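Side-chain contacts in Pbp related beta-lactamase (Pyrococcus abyssi, PDB 2QMI), which probably acts as a serine peptidase of the penicillin-binding-protein and beta-lactamase family, working as a self-compartmentalising octamer: residues K364-R369 against A426-K431; K434-L437 against Y442-I445; L72-G77 against S257-E262; T65-M70 against K186-P191; L114-A119 against N129-S134. All blocks are in the same frame, centred on the assembly; numbering follows the deposited sequence.

Contact 1 of 5, residues K364-R369 against A426-K431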
# COMPACT_ATOMS: atom_id res chain seq x y z
N LYS A 364 3.44 26.29 23.24
CA LYS A 364 2.62 26.20 22.03
C LYS A 364 3.08 27.21 20.99
O LYS A 364 2.92 26.99 19.79
CB LYS A 364 1.14 26.44 22.32
CG LYS A 364 0.35 25.23 22.81
CD LYS A 364 -1.13 25.35 22.38
CE LYS A 364 -2.02 24.29 23.02
NZ LYS A 364 -2.33 24.59 24.45
N LYS A 365 3.63 28.33 21.46
CA LYS A 365 4.09 29.39 20.57
C LYS A 365 5.32 29.00 19.73
O LYS A 365 5.56 29.56 18.67
CB LYS A 365 4.45 30.63 21.38
CG LYS A 365 3.35 31.20 22.27
CD LYS A 365 3.85 32.49 22.93
CE LYS A 365 2.84 33.12 23.88
NZ LYS A 365 3.45 34.34 24.53
N VAL A 366 6.08 28.04 20.23
CA VAL A 366 7.31 27.61 19.58
C VAL A 366 7.14 26.57 18.48
O VAL A 366 8.08 26.32 17.71
CB VAL A 366 8.31 27.12 20.68
CG1 VAL A 366 9.20 26.03 20.16
CG2 VAL A 366 9.14 28.30 21.16
N GLU A 367 5.96 25.97 18.38
CA GLU A 367 5.71 24.97 17.35
C GLU A 367 5.47 25.65 16.01
O GLU A 367 4.94 26.77 15.95
CB GLU A 367 4.48 24.11 17.69
CG GLU A 367 4.59 23.35 19.01
CD GLU A 367 3.35 22.52 19.30
OE1 GLU A 367 2.23 23.08 19.21
OE2 GLU A 367 3.49 21.31 19.62
N GLY A 368 5.86 24.97 14.93
CA GLY A 368 5.70 25.50 13.59
C GLY A 368 6.84 25.12 12.66
O GLY A 368 7.64 24.23 12.98
N ARG A 369 6.90 25.77 11.50
CA ARG A 369 7.94 25.49 10.51
C ARG A 369 8.95 26.64 10.55
O ARG A 369 8.56 27.80 10.60
CB ARG A 369 7.31 25.36 9.11
CG ARG A 369 8.30 25.08 7.97
CD ARG A 369 7.59 24.44 6.78
NE ARG A 369 8.44 24.25 5.61
CZ ARG A 369 8.94 25.23 4.86
NH1 ARG A 369 8.68 26.50 5.16
NH2 ARG A 369 9.70 24.95 3.80
N ALA A 426 19.70 25.94 22.79
CA ALA A 426 18.92 26.52 21.71
C ALA A 426 18.13 27.65 22.36
O ALA A 426 17.86 27.61 23.56
CB ALA A 426 17.97 25.48 21.11
N GLU A 427 17.78 28.67 21.58
CA GLU A 427 17.02 29.81 22.12
C GLU A 427 15.90 30.22 21.18
O GLU A 427 16.11 30.37 19.98
CB GLU A 427 17.93 31.01 22.37
CG GLU A 427 18.91 30.85 23.52
CD GLU A 427 20.29 30.42 23.06
OE1 GLU A 427 20.92 31.15 22.26
OE2 GLU A 427 20.76 29.35 23.52
N PHE A 428 14.71 30.39 21.74
CA PHE A 428 13.53 30.81 21.00
C PHE A 428 13.17 32.23 21.41
O PHE A 428 12.99 32.50 22.60
CB PHE A 428 12.35 29.88 21.32
CG PHE A 428 12.45 28.52 20.70
CD1 PHE A 428 12.09 28.32 19.37
CD2 PHE A 428 12.92 27.43 21.43
CE1 PHE A 428 12.20 27.07 18.78
CE2 PHE A 428 13.03 26.17 20.84
CZ PHE A 428 12.67 25.99 19.52
N TYR A 429 13.09 33.14 20.45
CA TYR A 429 12.73 34.53 20.74
C TYR A 429 11.34 34.82 20.16
O TYR A 429 11.18 34.90 18.94
CB TYR A 429 13.76 35.50 20.13
CG TYR A 429 15.16 35.41 20.73
CD1 TYR A 429 16.06 34.44 20.30
CD2 TYR A 429 15.56 36.29 21.74
CE1 TYR A 429 17.34 34.34 20.87
CE2 TYR A 429 16.83 36.20 22.31
CZ TYR A 429 17.72 35.22 21.87
OH TYR A 429 18.99 35.15 22.42
N ILE A 430 10.35 34.97 21.04
CA ILE A 430 8.98 35.24 20.59
C ILE A 430 8.71 36.74 20.56
O ILE A 430 8.81 37.42 21.58
CB ILE A 430 7.92 34.56 21.51
CG1 ILE A 430 8.11 33.04 21.52
CG2 ILE A 430 6.50 34.88 21.01
CD1 ILE A 430 9.22 32.54 22.43
N LYS A 431 8.34 37.26 19.39
CA LYS A 431 8.09 38.68 19.23
C LYS A 431 7.37 38.98 17.89
O LYS A 431 7.69 38.39 16.85
CB LYS A 431 9.43 39.42 19.33
CG LYS A 431 9.50 40.88 18.87
CD LYS A 431 10.95 41.39 18.99
CE LYS A 431 11.23 42.67 18.17
NZ LYS A 431 10.56 43.89 18.73
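The carbonyl O of Val366, the residue whose two methyls lie on the ring of Phe428, is hydrogen-bonded to the hydroxyl of Tyr370, and the preceding carbonyl, that of Lys365, accepts a bond from NZ of Lys446. These two bonds tie the turn to strands 368-371 and 442-446, and Val366 points toward strand 422-431. The valine comes down over one face of the phenyl ring, the two side chains crossing at about a right angle. CG1 makes a CH-pi contact, 3.6 Å from the centroid of the Phe428 ring and 17° off its normal, displaced toward the rim at CE1 and CZ. CG2 sits over the root of the same ring, where the packing is tight: it is 3.3 Å from Phe428 CG. A chi1 of 149°, about 30° from staggered, goes with both methyls of Val366 lying over the same ring. This is how the closed antiparallel barrel of the octamerisation domain meets the turn after helix 355-364: Phe428 belongs to strand 422-431, and Val381 and Ile413, from two further strands, pack on both Val366 and Phe428. Nearer the surface the extended chain of Lys365 crosses Ile430, with CD 4.1 Å from Ile430 CG2, while its NZ forms a long, weak ion pair with Glu410. Val366 CG2 also approaches Ile430 CD1, at 4.4 Å.

Contact 2 of 5, residues K434-L437 against Y442-I445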
# COMPACT_ATOMS: atom_id res chain seq x y z
N LYS A 434 5.94 36.37 15.56
CA LYS A 434 7.09 35.74 14.90
C LYS A 434 8.04 35.15 15.94
O LYS A 434 8.06 35.60 17.09
CB LYS A 434 7.83 36.76 14.04
N VAL A 435 8.83 34.16 15.53
CA VAL A 435 9.78 33.52 16.45
C VAL A 435 11.14 33.23 15.81
O VAL A 435 11.23 32.65 14.73
CB VAL A 435 9.20 32.18 16.98
CG1 VAL A 435 10.22 31.45 17.84
CG2 VAL A 435 7.93 32.44 17.77
N ASP A 436 12.21 33.64 16.50
CA ASP A 436 13.58 33.41 16.02
C ASP A 436 14.22 32.28 16.82
O ASP A 436 14.28 32.34 18.05
CB ASP A 436 14.47 34.65 16.19
CG ASP A 436 14.07 35.79 15.30
OD1 ASP A 436 13.26 36.64 15.73
OD2 ASP A 436 14.56 35.84 14.15
N LEU A 437 14.70 31.26 16.12
CA LEU A 437 15.36 30.14 16.77
C LEU A 437 16.87 30.21 16.50
O LEU A 437 17.30 30.27 15.36
CB LEU A 437 14.80 28.80 16.26
CG LEU A 437 15.57 27.54 16.67
CD1 LEU A 437 15.72 27.48 18.18
CD2 LEU A 437 14.85 26.32 16.17
N TYR A 442 23.20 27.87 13.47
CA TYR A 442 22.11 28.41 12.67
C TYR A 442 21.16 29.42 13.30
O TYR A 442 21.09 29.59 14.52
CB TYR A 442 21.25 27.25 12.15
CG TYR A 442 22.02 26.11 11.51
CD1 TYR A 442 22.49 26.21 10.20
CD2 TYR A 442 22.24 24.92 12.20
CE1 TYR A 442 23.15 25.15 9.59
CE2 TYR A 442 22.90 23.84 11.60
CZ TYR A 442 23.35 23.97 10.29
OH TYR A 442 23.99 22.91 9.68
N ARG A 443 20.43 30.11 12.43
CA ARG A 443 19.38 31.05 12.80
C ARG A 443 18.21 30.58 11.94
O ARG A 443 18.37 30.38 10.74
CB ARG A 443 19.72 32.50 12.44
CG ARG A 443 18.51 33.42 12.66
CD ARG A 443 18.76 34.89 12.31
NE ARG A 443 17.59 35.71 12.61
CZ ARG A 443 17.52 37.03 12.44
NH1 ARG A 443 18.55 37.70 11.97
NH2 ARG A 443 16.40 37.67 12.75
N LEU A 444 17.05 30.41 12.56
CA LEU A 444 15.86 29.94 11.85
C LEU A 444 14.65 30.80 12.24
O LEU A 444 14.50 31.17 13.40
CB LEU A 444 15.60 28.47 12.19
CG LEU A 444 16.76 27.52 11.89
CD1 LEU A 444 16.56 26.20 12.60
CD2 LEU A 444 16.88 27.33 10.38
N ILE A 445 13.79 31.10 11.28
CA ILE A 445 12.63 31.93 11.56
C ILE A 445 11.32 31.24 11.19
O ILE A 445 11.09 30.89 10.03
CB ILE A 445 12.72 33.27 10.81
CG1 ILE A 445 14.04 33.97 11.16
CG2 ILE A 445 11.52 34.16 11.17
CD1 ILE A 445 14.31 35.22 10.34
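Asp436 and Arg443 stand side by side on one face of an antiparallel hairpin and point the same way, a worked example of a salt bridge laid diagonally over paired strands. Asp436 is directly opposite Ile445 in a non-hydrogen-bonded pair, so the arginine has to reach it from two residues along. It does so with CG anti to the backbone N (chi1 171°) and a chain extended as far as NE. The guanidinium offers its edge: NH2 donates to Asp436 OD2 over 2.9 Å, nearly in its own plane, while NE of Arg443 adds a weak bond of 3.4 Å to the same OD2. OD2 alone of the two oxygens takes both of these bonds. Carboxylate and guanidinium planes lie 49° apart, and NH2 approaches OD2 from 41° above the carboxylate. CG1 of Ile445 packs 3.6 Å from OD2 of Asp436 and gives the acid an apolar flank. On the other face Leu437 and Leu444 also run alongside each other, meeting where Leu437 CD2 is 4.0 Å from Leu444 CD1. Beneath them the backbones form a hydrogen-bonded pair, Leu437 N to Leu444 O at 2.7 Å and Leu444 N to Leu437 O at 2.8 Å. Trp149 of the second subunit meets Arg443 through a cation-pi contact and a hydrogen bond from NH1 to the backbone O of Trp149, and Tyr442 OH bonds to Glu118 of that subunit. Within the barrel, strand 422-431 adjoins strand 434-439, strand 368-371 adjoins strand 442-446, and Tyr370 packs against both leucines.

Contact 3 of 5, residues L72-G77 against S257-E262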
# COMPACT_ATOMS: atom_id res chain seq x y z
N LEU A 72 -10.35 0.10 61.63
CA LEU A 72 -10.01 -1.18 62.25
C LEU A 72 -8.88 -1.04 63.26
O LEU A 72 -8.84 -1.77 64.25
CB LEU A 72 -9.64 -2.20 61.17
CG LEU A 72 -10.77 -2.53 60.18
CD1 LEU A 72 -10.22 -3.39 59.05
CD2 LEU A 72 -11.91 -3.25 60.91
N VAL A 73 -7.96 -0.11 63.02
CA VAL A 73 -6.84 0.11 63.94
C VAL A 73 -7.37 0.78 65.22
O VAL A 73 -7.03 0.38 66.34
CB VAL A 73 -5.77 1.01 63.30
CG1 VAL A 73 -4.65 1.29 64.30
CG2 VAL A 73 -5.21 0.31 62.07
N GLU A 74 -8.20 1.80 65.04
CA GLU A 74 -8.79 2.51 66.15
C GLU A 74 -9.64 1.60 67.01
O GLU A 74 -9.79 1.82 68.20
CB GLU A 74 -9.64 3.66 65.62
CG GLU A 74 -10.60 4.21 66.63
CD GLU A 74 -10.96 5.65 66.33
OE1 GLU A 74 -11.26 5.95 65.15
OE2 GLU A 74 -10.94 6.46 67.27
N GLU A 75 -10.22 0.57 66.40
CA GLU A 75 -11.06 -0.37 67.12
C GLU A 75 -10.25 -1.57 67.63
O GLU A 75 -10.80 -2.56 68.12
CB GLU A 75 -12.22 -0.83 66.23
CG GLU A 75 -13.37 0.17 66.19
CD GLU A 75 -14.31 -0.03 65.00
OE1 GLU A 75 -14.44 -1.18 64.52
OE2 GLU A 75 -14.92 0.96 64.54
N GLY A 76 -8.93 -1.46 67.51
CA GLY A 76 -8.05 -2.53 67.97
C GLY A 76 -7.97 -3.73 67.05
O GLY A 76 -7.30 -4.71 67.37
N GLY A 77 -8.65 -3.66 65.91
CA GLY A 77 -8.64 -4.76 64.96
C GLY A 77 -7.24 -5.21 64.57
O GLY A 77 -7.03 -6.38 64.24
N SER A 257 -17.44 10.76 62.29
CA SER A 257 -18.46 9.74 62.09
C SER A 257 -17.82 8.39 61.75
O SER A 257 -18.44 7.34 61.97
CB SER A 257 -19.41 10.12 60.95
OG SER A 257 -20.07 11.35 61.19
N ILE A 258 -16.61 8.41 61.20
CA ILE A 258 -15.92 7.17 60.80
C ILE A 258 -14.74 6.83 61.70
O ILE A 258 -14.57 5.68 62.11
CB ILE A 258 -15.40 7.27 59.33
CG1 ILE A 258 -16.45 7.96 58.45
CG2 ILE A 258 -15.10 5.87 58.78
CD1 ILE A 258 -17.81 7.31 58.48
N VAL A 259 -13.92 7.84 61.99
CA VAL A 259 -12.75 7.67 62.85
C VAL A 259 -12.49 8.98 63.58
O VAL A 259 -12.98 10.03 63.18
CB VAL A 259 -11.46 7.32 62.04
CG1 VAL A 259 -11.65 6.03 61.27
CG2 VAL A 259 -11.10 8.47 61.10
N SER A 260 -11.71 8.91 64.66
CA SER A 260 -11.34 10.09 65.43
C SER A 260 -10.41 10.96 64.59
O SER A 260 -9.73 10.48 63.68
CB SER A 260 -10.63 9.68 66.73
OG SER A 260 -11.50 8.97 67.59
N LYS A 261 -10.38 12.25 64.91
CA LYS A 261 -9.57 13.23 64.21
C LYS A 261 -8.08 12.89 64.24
O LYS A 261 -7.34 13.25 63.33
CB LYS A 261 -9.80 14.61 64.81
CG LYS A 261 -9.69 14.65 66.34
CD LYS A 261 -10.22 15.96 66.90
CE LYS A 261 -10.50 15.86 68.39
NZ LYS A 261 -9.28 15.52 69.16
N GLU A 262 -7.66 12.22 65.30
CA GLU A 262 -6.26 11.84 65.43
C GLU A 262 -5.87 10.94 64.25
O GLU A 262 -4.72 10.95 63.81
CB GLU A 262 -6.02 11.09 66.74
CG GLU A 262 -6.13 11.94 68.01
CD GLU A 262 -7.44 12.71 68.12
OE1 GLU A 262 -8.52 12.12 67.85
OE2 GLU A 262 -7.40 13.90 68.50
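The carboxylate of Glu74 meets Ser260 through both of its oxygens, each using its syn lone pair, so that the flat group is held by a pair of bonds to one residue. OE1 takes the backbone N-H of Ser260 over 3.0 Å at an angle of 159°, and OE2 accepts the serine hydroxyl, OG lying 2.6 Å away. Two bonds at separate oxygens fix the rotation of the carboxylate as well as its position. Glu74 OE1 is also pressed against Val259, 3.2 Å from its CA and 3.4 Å from its CB. In the acid, chi1 of 163° swings CG to the far side of the backbone N, and the chain beyond is extended. The two helices joined in this way, far apart in sequence, both belong to the helical part of the beta-lactamase-like fold: 61-74, of which Glu74 is the last residue, and 261-267, for which Ser260 stands at the N-cap position. Ser260 makes no capping bond with its side chain; the hydroxyl goes to the glutamate instead. Lying near the start of a helix, the carboxylate may gain some stabilisation from the helix dipole. Glu262, a second acid nearby, is paired with Lys261. Tyr263 packs against Glu74, while Val259 rests on Leu67, Lys71 and Ile264.

Contact 4 of 5, residues T65-M70 against K186-P191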
# COMPACT_ATOMS: atom_id res chain seq x y z
N THR A 65 -9.74 2.86 51.15
CA THR A 65 -9.09 1.69 51.70
C THR A 65 -8.28 2.07 52.93
O THR A 65 -8.28 1.34 53.93
CB THR A 65 -8.14 1.04 50.66
OG1 THR A 65 -8.91 0.52 49.57
CG2 THR A 65 -7.34 -0.09 51.30
N ALA A 66 -7.58 3.20 52.87
CA ALA A 66 -6.76 3.66 53.99
C ALA A 66 -7.63 4.03 55.19
O ALA A 66 -7.24 3.81 56.34
CB ALA A 66 -5.91 4.84 53.57
N LEU A 67 -8.81 4.58 54.92
CA LEU A 67 -9.72 4.97 55.98
C LEU A 67 -10.22 3.73 56.71
O LEU A 67 -10.24 3.69 57.94
CB LEU A 67 -10.90 5.76 55.40
CG LEU A 67 -11.90 6.38 56.39
CD1 LEU A 67 -11.18 7.35 57.33
CD2 LEU A 67 -12.97 7.12 55.62
N ALA A 68 -10.62 2.71 55.95
CA ALA A 68 -11.10 1.46 56.53
C ALA A 68 -10.04 0.92 57.48
O ALA A 68 -10.35 0.46 58.59
CB ALA A 68 -11.38 0.44 55.44
N ILE A 69 -8.78 0.99 57.05
CA ILE A 69 -7.66 0.53 57.84
C ILE A 69 -7.54 1.33 59.14
O ILE A 69 -7.26 0.76 60.19
CB ILE A 69 -6.32 0.65 57.06
CG1 ILE A 69 -6.29 -0.36 55.91
CG2 ILE A 69 -5.14 0.44 58.01
CD1 ILE A 69 -6.23 -1.84 56.34
N MET A 70 -7.75 2.64 59.06
CA MET A 70 -7.67 3.49 60.25
C MET A 70 -8.74 3.09 61.25
O MET A 70 -8.49 3.05 62.45
CB MET A 70 -7.86 4.97 59.88
CG MET A 70 -6.75 5.59 59.04
SD MET A 70 -5.14 5.72 59.88
CE MET A 70 -4.35 4.24 59.29
N LYS A 186 -20.75 -0.45 54.16
CA LYS A 186 -21.30 -0.37 55.51
C LYS A 186 -20.61 0.62 56.45
O LYS A 186 -21.28 1.41 57.12
CB LYS A 186 -21.26 -1.76 56.16
CG LYS A 186 -22.01 -2.84 55.40
CD LYS A 186 -23.51 -2.66 55.52
CE LYS A 186 -24.26 -3.82 54.88
NZ LYS A 186 -25.74 -3.64 55.03
N LYS A 187 -19.28 0.58 56.50
CA LYS A 187 -18.53 1.45 57.40
C LYS A 187 -18.17 2.85 56.91
O LYS A 187 -17.67 3.67 57.70
CB LYS A 187 -17.23 0.75 57.83
CG LYS A 187 -17.41 -0.67 58.33
CD LYS A 187 -18.39 -0.73 59.50
CE LYS A 187 -18.69 -2.17 59.89
NZ LYS A 187 -19.55 -2.24 61.09
N ILE A 188 -18.43 3.15 55.64
CA ILE A 188 -18.06 4.46 55.11
C ILE A 188 -19.08 5.17 54.21
O ILE A 188 -19.47 6.30 54.48
CB ILE A 188 -16.70 4.37 54.34
CG1 ILE A 188 -15.58 4.02 55.32
CG2 ILE A 188 -16.39 5.70 53.66
CD1 ILE A 188 -14.21 3.82 54.66
N LEU A 189 -19.49 4.51 53.13
CA LEU A 189 -20.43 5.09 52.20
C LEU A 189 -21.82 5.43 52.77
O LEU A 189 -22.31 6.54 52.60
CB LEU A 189 -20.60 4.18 50.98
CG LEU A 189 -19.33 3.98 50.15
CD1 LEU A 189 -19.67 3.19 48.87
CD2 LEU A 189 -18.73 5.34 49.81
N GLU A 190 -22.45 4.48 53.45
CA GLU A 190 -23.78 4.72 54.01
C GLU A 190 -23.75 5.76 55.14
O GLU A 190 -24.54 6.69 55.14
CB GLU A 190 -24.42 3.40 54.47
CG GLU A 190 -24.58 2.40 53.32
CD GLU A 190 -25.38 1.15 53.69
OE1 GLU A 190 -25.06 0.51 54.72
OE2 GLU A 190 -26.31 0.80 52.92
N PRO A 191 -22.84 5.62 56.11
CA PRO A 191 -22.80 6.62 57.18
C PRO A 191 -22.45 8.01 56.67
O PRO A 191 -22.72 9.02 57.34
CB PRO A 191 -21.76 6.06 58.15
CG PRO A 191 -20.90 5.17 57.28
CD PRO A 191 -21.92 4.51 56.40
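CD1 of Ile188 is pushed against the side of Leu67, closest to CD2 at 3.7 Å and also 3.9 Å from both CB and CG of that leucine. The same methyl extends to the backbone of the next residue, lying 4.0 Å from Ala68 N and, more loosely, 4.5 Å from Ala68 CB. One methyl thus fills the angle between a leucine branch and the helix surface beside it, and all three residues are buried. An extended second torsion in Ile188 (chi2 176°) sends CD1 outward to this point, and in Leu67 the first two torsions together (chi1 -174°, chi2 59°) bring CD2 round to meet it. The contact is plain helix-to-helix packing in the helical part of the beta-lactamase-like fold: helix 61-74, probably the one that opens with the SxxK motif of this family, lies against the last part of helix 180-189. There the second helix widens into a pi-type turn at 186-189, from which Ile188 projects. A further layer surrounds these side chains. Ile258 packs on both Leu67 and Ile188, and Met267 of helix 261-267 on Leu67. Ala68 is flanked by Tyr183 and Ile184 from helix 180-189 and by Ile172 from helix 162-176.

Contact 5 of 5, residues L114-A119 against N129-S134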
# COMPACT_ATOMS: atom_id res chain seq x y z
N LEU A 114 4.63 -3.86 40.03
CA LEU A 114 4.47 -5.00 39.14
C LEU A 114 3.61 -4.29 38.09
O LEU A 114 2.82 -3.42 38.44
CB LEU A 114 3.68 -6.12 39.84
CG LEU A 114 4.02 -6.49 41.30
CD1 LEU A 114 3.12 -7.64 41.75
CD2 LEU A 114 5.49 -6.88 41.43
N GLY A 115 3.76 -4.60 36.82
CA GLY A 115 2.94 -3.91 35.84
C GLY A 115 1.52 -4.44 35.81
O GLY A 115 0.85 -4.35 34.79
N TYR A 116 1.06 -4.97 36.94
CA TYR A 116 -0.28 -5.56 37.05
C TYR A 116 -1.43 -4.73 36.48
O TYR A 116 -2.07 -5.14 35.52
CB TYR A 116 -0.53 -5.97 38.52
CG TYR A 116 -1.89 -5.61 39.10
CD1 TYR A 116 -1.99 -4.80 40.24
CD2 TYR A 116 -3.08 -6.04 38.50
CE1 TYR A 116 -3.23 -4.41 40.75
CE2 TYR A 116 -4.32 -5.66 39.00
CZ TYR A 116 -4.39 -4.85 40.12
OH TYR A 116 -5.61 -4.43 40.58
N ALA A 117 -1.70 -3.56 37.06
CA ALA A 117 -2.81 -2.74 36.58
C ALA A 117 -2.61 -2.28 35.14
O ALA A 117 -3.56 -2.24 34.36
CB ALA A 117 -3.00 -1.54 37.50
N GLU A 118 -1.37 -1.94 34.78
CA GLU A 118 -1.07 -1.51 33.42
C GLU A 118 -1.43 -2.61 32.42
O GLU A 118 -2.11 -2.34 31.42
CB GLU A 118 0.42 -1.17 33.27
CG GLU A 118 0.85 0.11 33.97
CD GLU A 118 1.03 -0.04 35.47
OE1 GLU A 118 0.85 -1.16 36.00
OE2 GLU A 118 1.36 0.97 36.13
N ALA A 119 -0.99 -3.83 32.69
CA ALA A 119 -1.26 -4.97 31.81
C ALA A 119 -2.75 -5.32 31.77
O ALA A 119 -3.29 -5.60 30.71
CB ALA A 119 -0.46 -6.18 32.26
N ASN A 129 -1.09 -6.45 25.45
CA ASN A 129 -0.77 -7.38 26.52
C ASN A 129 -2.04 -7.96 27.14
O ASN A 129 -3.15 -7.71 26.66
CB ASN A 129 0.13 -6.76 27.59
CG ASN A 129 -0.26 -5.36 27.94
OD1 ASN A 129 -1.44 -5.07 28.14
ND2 ASN A 129 0.73 -4.47 28.03
N TRP A 130 -1.88 -8.74 28.21
CA TRP A 130 -3.03 -9.39 28.83
C TRP A 130 -2.72 -9.93 30.23
O TRP A 130 -1.65 -10.48 30.47
CB TRP A 130 -3.48 -10.53 27.90
CG TRP A 130 -4.80 -11.15 28.23
CD1 TRP A 130 -5.02 -12.40 28.75
CD2 TRP A 130 -6.10 -10.57 28.02
NE1 TRP A 130 -6.37 -12.63 28.88
CE2 TRP A 130 -7.06 -11.53 28.44
CE3 TRP A 130 -6.55 -9.34 27.52
CZ2 TRP A 130 -8.44 -11.29 28.38
CZ3 TRP A 130 -7.93 -9.11 27.46
CH2 TRP A 130 -8.85 -10.08 27.89
N LEU A 131 -3.66 -9.74 31.15
CA LEU A 131 -3.55 -10.22 32.53
C LEU A 131 -4.99 -10.30 33.07
O LEU A 131 -5.42 -9.43 33.82
CB LEU A 131 -2.72 -9.25 33.39
CG LEU A 131 -2.42 -9.73 34.82
CD1 LEU A 131 -1.67 -11.06 34.78
CD2 LEU A 131 -1.61 -8.68 35.58
N PRO A 132 -5.73 -11.35 32.69
CA PRO A 132 -7.12 -11.57 33.09
C PRO A 132 -7.36 -11.87 34.56
O PRO A 132 -7.80 -12.96 34.91
CB PRO A 132 -7.55 -12.73 32.20
CG PRO A 132 -6.30 -13.54 32.14
CD PRO A 132 -5.24 -12.49 31.89
N VAL A 133 -7.06 -10.90 35.42
CA VAL A 133 -7.27 -11.07 36.86
C VAL A 133 -8.60 -10.45 37.24
O VAL A 133 -8.67 -9.31 37.72
CB VAL A 133 -6.14 -10.41 37.69
CG1 VAL A 133 -4.87 -11.23 37.59
CG2 VAL A 133 -5.89 -8.98 37.21
N SER A 134 -9.67 -11.21 37.02
CA SER A 134 -11.03 -10.77 37.29
C SER A 134 -11.37 -10.62 38.77
O SER A 134 -12.46 -10.16 39.12
CB SER A 134 -12.02 -11.74 36.65
OG SER A 134 -11.79 -13.05 37.12
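Leu131 places CG anti to its own amide nitrogen (chi1 -174°), and with chi2 at 59° this sends CD2 to Tyr116 at the first turn of the helix. CD2 lies 3.6 Å from the carbonyl O of Tyr116 and 4.1 Å from its CB, near the plane of the phenol ring and at its edge. Farther out on the same ring, CE2 is 4.1 Å from Val133 CG2, the branch that chi1 of -74° sets between the backbone N and the carbonyl carbon. One turn along, Ala119 CB meets Leu131 CB at 4.0 Å. Between leucine and valine the chain folds tightly: Pro132 is the centre of an inverse gamma turn, in which Val133 N bonds to Leu131 O over 2.7 Å. The tyrosine hydroxyl is held elsewhere, by Asp234. Trp130 points away from the helix and its NE1 bonds to Val19 O of the third subunit; Ala15 and Val19 of that subunit pack on Leu131 and Pro132 respectively. The loop lies between helix 116-124 and the third subunit, with the second subunit packing on Ala119 and Asn129. This helix and returning loop belong to the helical part of the beta-lactamase-like fold, where Glu118 lies near, without touching, the probable SxxK residues.

How the contacts relate
Following the chain from the N terminus, the first segment of these contacts lies on helix 61-74, which opens two long loops. Contact 4 begins at 65-70 and closes at 186-191; contact 3 begins at 72-77 and closes at 257-262, so the two cross. They touch, share helix 61-74, and together bind it to helices 180-189 and 261-267. Contact 5, a short local loop, is nested inside both without touching either. Contacts 1 and 2 follow in series in the octamerisation barrel: contact 1 closes a 56-residue loop holding much of the barrel, contact 2 a short hairpin, and they touch through strands 422-431 and 434-439. Contacts 2 and 5 each meet the second subunit.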